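Local atomic coordinates of exopolysaccharide biosynthesis protein (Pantoea stewartii subsp. stewartii DC283, PDB entry 6TGF), a protein that modifies the glycan of the bacterial biofilm, probably as a hydrolase, and has a bacteriophage tailspike-like parallel beta-helix fold. Residues Ile50-Pro53 and Glu54-Tyr57; Gly336-Thr340 and Lys341-Gln345; Ser552-Val555 and Gly556-Trp559. All blocks are in the same frame, centred on the assembly; numbering follows the deposited sequence.

Interaction 1: residues Ile50-Pro53 and Glu54-Tyr57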
# COMPACT_ATOMS: atom_id res chain seq x y z
N ILE B 50 -48.72 26.17 -29.18
CA ILE B 50 -48.88 25.45 -27.88
C ILE B 50 -48.92 23.94 -28.13
O ILE B 50 -48.56 23.19 -27.20
CB ILE B 50 -50.11 25.94 -27.09
CG1 ILE B 50 -51.44 25.68 -27.82
CG2 ILE B 50 -49.96 27.41 -26.72
CD1 ILE B 50 -52.64 25.61 -26.90
N LEU B 51 -49.35 23.51 -29.32
CA LEU B 51 -49.43 22.08 -29.74
C LEU B 51 -49.02 21.95 -31.21
O LEU B 51 -49.54 22.73 -32.04
CB LEU B 51 -50.85 21.56 -29.51
CG LEU B 51 -51.34 21.59 -28.06
CD1 LEU B 51 -52.83 21.31 -27.99
CD2 LEU B 51 -50.57 20.60 -27.20
N THR B 52 -48.13 21.01 -31.51
CA THR B 52 -47.54 20.74 -32.85
C THR B 52 -47.68 19.25 -33.16
O THR B 52 -48.16 18.50 -32.31
CB THR B 52 -46.08 21.23 -32.89
OG1 THR B 52 -45.33 20.42 -31.98
CG2 THR B 52 -45.94 22.69 -32.53
N PRO B 53 -47.31 18.77 -34.37
CA PRO B 53 -47.38 17.34 -34.68
C PRO B 53 -46.60 16.48 -33.67
O PRO B 53 -47.03 15.38 -33.40
CB PRO B 53 -46.74 17.25 -36.08
CG PRO B 53 -46.98 18.62 -36.68
CD PRO B 53 -46.82 19.56 -35.51
N GLU B 54 -45.49 17.02 -33.14
CA GLU B 54 -44.62 16.38 -32.12
C GLU B 54 -45.44 15.97 -30.89
O GLU B 54 -45.08 14.97 -30.26
CB GLU B 54 -43.48 17.31 -31.71
CG GLU B 54 -42.35 17.39 -32.72
CD GLU B 54 -42.57 18.34 -33.88
OE1 GLU B 54 -43.33 19.32 -33.72
OE2 GLU B 54 -41.98 18.11 -34.96
N ASN B 55 -46.50 16.72 -30.56
CA ASN B 55 -47.40 16.45 -29.41
C ASN B 55 -48.27 15.22 -29.70
O ASN B 55 -48.63 14.53 -28.73
CB ASN B 55 -48.27 17.66 -29.07
CG ASN B 55 -47.48 18.79 -28.43
OD1 ASN B 55 -47.14 19.76 -29.10
ND2 ASN B 55 -47.16 18.65 -27.16
N VAL B 56 -48.59 14.96 -30.98
CA VAL B 56 -49.38 13.78 -31.43
C VAL B 56 -48.46 12.55 -31.41
O VAL B 56 -48.88 11.51 -30.86
CB VAL B 56 -49.98 14.00 -32.84
CG1 VAL B 56 -50.77 12.79 -33.32
CG2 VAL B 56 -50.85 15.24 -32.89
N TYR B 57 -47.26 12.67 -31.98
CA TYR B 57 -46.20 11.62 -31.99
C TYR B 57 -45.80 11.28 -30.55
O TYR B 57 -45.45 10.11 -30.29
CB TYR B 57 -44.98 12.09 -32.78
CG TYR B 57 -45.16 12.13 -34.28
CD1 TYR B 57 -45.30 10.96 -35.02
CD2 TYR B 57 -45.16 13.33 -34.97
CE1 TYR B 57 -45.45 10.99 -36.39
CE2 TYR B 57 -45.31 13.38 -36.35
CZ TYR B 57 -45.46 12.20 -37.06
OH TYR B 57 -45.60 12.24 -38.42

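Interaction 2: residues Gly336-Thr340 and Lys341-Gln345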
# COMPACT_ATOMS: atom_id res chain seq x y z
N GLY B 336 -2.77 5.49 -28.38
CA GLY B 336 -2.29 6.66 -29.14
C GLY B 336 -2.18 6.38 -30.64
O GLY B 336 -2.16 7.36 -31.41
N ASN B 337 -2.08 5.11 -31.03
CA ASN B 337 -2.03 4.64 -32.45
C ASN B 337 -0.81 5.23 -33.17
O ASN B 337 -0.90 5.45 -34.39
CB ASN B 337 -3.33 4.97 -33.20
CG ASN B 337 -4.49 4.07 -32.84
OD1 ASN B 337 -4.33 2.85 -32.77
ND2 ASN B 337 -5.66 4.65 -32.64
N THR B 338 0.30 5.46 -32.46
CA THR B 338 1.55 6.04 -33.02
C THR B 338 2.26 4.99 -33.88
O THR B 338 3.09 5.39 -34.73
CB THR B 338 2.46 6.59 -31.91
OG1 THR B 338 3.39 7.49 -32.51
CG2 THR B 338 3.22 5.50 -31.17
N ASP B 339 1.98 3.71 -33.65
CA ASP B 339 2.60 2.57 -34.38
C ASP B 339 2.17 2.59 -35.85
O ASP B 339 3.03 2.29 -36.70
CB ASP B 339 2.27 1.22 -33.71
CG ASP B 339 0.79 0.96 -33.50
OD1 ASP B 339 0.03 1.93 -33.35
OD2 ASP B 339 0.40 -0.23 -33.49
N THR B 340 0.91 2.94 -36.14
CA THR B 340 0.30 2.91 -37.50
C THR B 340 0.17 4.34 -38.06
O THR B 340 0.28 4.48 -39.30
CB THR B 340 -1.05 2.18 -37.49
OG1 THR B 340 -1.99 2.95 -36.74
CG2 THR B 340 -0.95 0.79 -36.91
N LYS B 341 -0.09 5.33 -37.21
CA LYS B 341 -0.21 6.77 -37.59
C LYS B 341 0.61 7.62 -36.63
O LYS B 341 0.06 8.21 -35.70
CB LYS B 341 -1.69 7.19 -37.60
CG LYS B 341 -2.59 6.37 -38.51
CD LYS B 341 -3.92 7.03 -38.78
CE LYS B 341 -4.94 6.11 -39.43
NZ LYS B 341 -4.67 5.93 -40.88
N PRO B 342 1.95 7.70 -36.81
CA PRO B 342 2.82 8.44 -35.90
C PRO B 342 2.32 9.85 -35.55
O PRO B 342 1.83 10.54 -36.43
CB PRO B 342 4.15 8.51 -36.66
CG PRO B 342 4.15 7.26 -37.52
CD PRO B 342 2.70 7.07 -37.91
N ASN B 343 2.46 10.24 -34.27
CA ASN B 343 1.96 11.52 -33.72
C ASN B 343 2.69 11.82 -32.40
O ASN B 343 3.55 11.01 -32.01
CB ASN B 343 0.44 11.49 -33.53
CG ASN B 343 -0.01 10.41 -32.57
OD1 ASN B 343 0.02 10.60 -31.36
ND2 ASN B 343 -0.44 9.28 -33.10
N ARG B 344 2.35 12.94 -31.75
CA ARG B 344 2.90 13.36 -30.43
C ARG B 344 1.75 13.73 -29.49
O ARG B 344 1.90 14.72 -28.73
CB ARG B 344 3.85 14.55 -30.59
CG ARG B 344 5.03 14.30 -31.52
CD ARG B 344 5.99 15.46 -31.46
NE ARG B 344 7.23 15.21 -32.16
CZ ARG B 344 7.47 15.52 -33.44
NH1 ARG B 344 6.55 16.10 -34.18
NH2 ARG B 344 8.65 15.24 -33.96
N GLN B 345 0.65 12.97 -29.51
CA GLN B 345 -0.55 13.21 -28.67
C GLN B 345 -0.43 12.42 -27.37
O GLN B 345 -0.30 11.18 -27.45
CB GLN B 345 -1.82 12.82 -29.43
CG GLN B 345 -3.10 13.13 -28.67
CD GLN B 345 -4.33 13.03 -29.54
OE1 GLN B 345 -4.50 12.06 -30.27
NE2 GLN B 345 -5.19 14.03 -29.47
O HOH W 1 -3.51 9.65 -30.85

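Interaction 3: residues Ser552-Val555 and Gly556-Trp559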
# COMPACT_ATOMS: atom_id res chain seq x y z
N SER B 552 38.28 -15.53 -2.74
CA SER B 552 38.95 -14.31 -3.26
C SER B 552 38.84 -14.29 -4.78
O SER B 552 39.52 -15.06 -5.46
CB SER B 552 40.39 -14.26 -2.80
OG SER B 552 40.53 -14.81 -1.50
N PRO B 553 37.96 -13.45 -5.37
CA PRO B 553 37.74 -13.46 -6.82
C PRO B 553 38.92 -12.94 -7.68
O PRO B 553 38.96 -13.31 -8.84
CB PRO B 553 36.52 -12.54 -7.02
CG PRO B 553 36.54 -11.63 -5.81
CD PRO B 553 37.10 -12.47 -4.69
N THR B 554 39.81 -12.13 -7.10
CA THR B 554 40.94 -11.47 -7.81
C THR B 554 42.27 -11.80 -7.12
O THR B 554 42.28 -11.85 -5.87
CB THR B 554 40.74 -9.95 -7.88
OG1 THR B 554 39.38 -9.68 -8.17
CG2 THR B 554 41.63 -9.28 -8.90
N VAL B 555 43.34 -11.99 -7.90
CA VAL B 555 44.74 -12.14 -7.40
C VAL B 555 45.11 -10.86 -6.65
O VAL B 555 44.91 -9.76 -7.21
CB VAL B 555 45.72 -12.42 -8.55
CG1 VAL B 555 47.18 -12.25 -8.13
CG2 VAL B 555 45.51 -13.81 -9.14
N GLY B 556 45.63 -11.00 -5.42
CA GLY B 556 46.09 -9.88 -4.57
C GLY B 556 45.04 -9.42 -3.58
O GLY B 556 45.34 -8.49 -2.81
N ASP B 557 43.85 -10.03 -3.60
CA ASP B 557 42.73 -9.73 -2.66
C ASP B 557 43.20 -10.03 -1.23
O ASP B 557 43.66 -11.16 -0.99
CB ASP B 557 41.47 -10.53 -3.00
CG ASP B 557 40.67 -9.96 -4.17
OD1 ASP B 557 40.94 -8.81 -4.56
OD2 ASP B 557 39.79 -10.68 -4.67
N SER B 558 43.08 -9.06 -0.32
CA SER B 558 43.51 -9.14 1.10
C SER B 558 42.29 -9.33 2.01
O SER B 558 41.28 -8.63 1.81
CB SER B 558 44.31 -7.93 1.50
OG SER B 558 45.65 -8.03 1.05
N TRP B 559 42.40 -10.26 2.97
CA TRP B 559 41.45 -10.48 4.09
C TRP B 559 42.18 -10.24 5.42
O TRP B 559 43.36 -10.65 5.52
CB TRP B 559 40.86 -11.89 4.06
CG TRP B 559 40.07 -12.22 2.83
CD1 TRP B 559 40.54 -12.72 1.65
CD2 TRP B 559 38.64 -12.12 2.67
NE1 TRP B 559 39.52 -12.92 0.77
CE2 TRP B 559 38.34 -12.55 1.36
CE3 TRP B 559 37.60 -11.68 3.49
CZ2 TRP B 559 37.04 -12.57 0.86
CZ3 TRP B 559 36.31 -11.70 3.00
CH2 TRP B 559 36.04 -12.14 1.70
O HOH W 2 38.42 -8.64 -5.85

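Interaction 1: residues Ile50-Pro53 and Glu54-Tyr57
T52 and P53 meet the residues N55 to Y57 through backbone bonds as an extended chain turns into a helix. T52 O takes the amide N of N55 at 3.0 Å, the donor lying well above the carbonyl plane. One residue on, P53 O accepts two amides: V56 N at 2.9 Å, from above the plane, and Y57 N at 3.1 Å, in the carbonyl plane. The same oxygen thus serves an i+3 and an i+4 donor, as happens where a helix gets under way.

Side chains fasten the junction from both directions. N55 reaches back along the chain, its CG beside its own backbone N (chi1 -71°), and OD1 accepts T52 N at 2.9 Å in a nearly straight bond (164°). The other branch of this amide, ND2, is engaged by R180 O, and with both ends gripped the amide is fixed in its rotation. L51 CD2 rests 3.8 Å from N55 CG, the two side chains crossing at about a right angle. T52 instead donates from OG1 to E54 OE1 at 2.9 Å, using the anti lone pair of that oxygen; the bend of E54 at chi2 (82°) folds the carboxylate back to meet it. Farther along, P53 CB touches Y57 CE2 at 4.1 Å.

The strand 48-51 ends in a classic beta bulge, where I50 and L51 both face L122 of the strand 121-124. L51 packs on L71 of the strand 69-74, V56 lies against F112, F115 and V116 of the helix 109-117, and the Y57 ring makes an edge-to-face contact with W64.

Interaction 2: residues Gly336-Thr340 and Lys341-Gln345
N343 and T338 owe their meeting with the opposite half of the loop to their first torsions. In N343, CG sits between the backbone N and the carbonyl carbon (chi1 61°), which turns the amide inward across the loop, towards G336. In T338 the hydroxyl is directed away from its own N (chi1 -161°), and this sets OG1 before the amide of N343; the resulting bond from N343 N, 3.4 Å long, is weak.

The carboxamide of N343 is the hub. Its ND2 donates to G336 O at 3.1 Å and to K341 O at 2.9 Å, the latter nearly along the C=O axis. Both acceptors stand slightly tilted from the amide plane. Its OD1 in turn accepts Q345 N at 3.1 Å, in plane and on a lone pair. Three bonds to the backbone therefore hold this amide and fix its rotation, tying the start, apex and end of the loop to one side chain.

The backbone adds its own closure: K341 N donates to N337 O at 2.9 Å (152°), drawing the apex into a compact turn. P342, the next residue, packs against T338, its CA making a CH...O contact with T338 O at 3.3 Å. A water bridges G336 O and Q345 OE1, 2.7 Å from the former, though other acceptors compete for its protons.

G336 and T338 also pair through their backbones with N366 and N367. The bond from Q345 N to N343 OD1 makes an Asx turn, set in a surface loop that links the strands 332-335 and 346-350 of the parallel beta-helix.

Interaction 3: residues Ser552-Val555 and Gly556-Trp559
T554 and D557 are joined by backbone and carboxylate bonds together. The backbone bond, D557 N to T554 O at 3.3 Å, is weak and closes a type II beta turn, with G556 in its third position at a positive phi (96°) that suits glycine. The carboxylate bond is shorter: T554 N donates to D557 OD2 at 2.8 Å, meeting the oxygen from above the carboxylate plane. The side chain of D557 thus folds back over the turn it ends, with CG beside its own N (chi1 -79°). The P553 ring flanks the carboxylate, CD being 3.2 Å from D557 OD2, and the two side chains cross at about a right angle.

Water-mediated contact reinforces this. One molecule donates to D557 OD2 at 2.7 Å and is also hydrogen-bonded to T554 OG1.

A separate bond links the ends of the loop: W559 NE1 donates to S552 OG at 3.1 Å, the hydroxyl lying at the ring edge and slightly off its plane. The same indole packs edge-to-face on Y528 of the second subunit.

The arrangement is a type II turn within the loop that joins the strands 543-551 and 558-564, which belong to two different antiparallel sheets, beside a subunit interface of the trimer.

Overall arrangement
The three contacts follow one another along an elongated chain, with interactions 1 and 3 on opposite sides of its centre, about 98 Å apart between centres. None touches another and none shares a strand or helix. Interactions 1 and 3 are buried; interaction 2 is a surface loop of the beta-helix. All three use one acidic or amide side chain to pin backbone groups, yet differently: in 50-57 an asparagine reaches back at a strand-to-helix junction lined with apolar neighbours, in 336-345 another gathers the backbone of a largely exposed loop, and in 552-559 an aspartate braces a turn. Of the three, only interaction 3 is touched by another subunit.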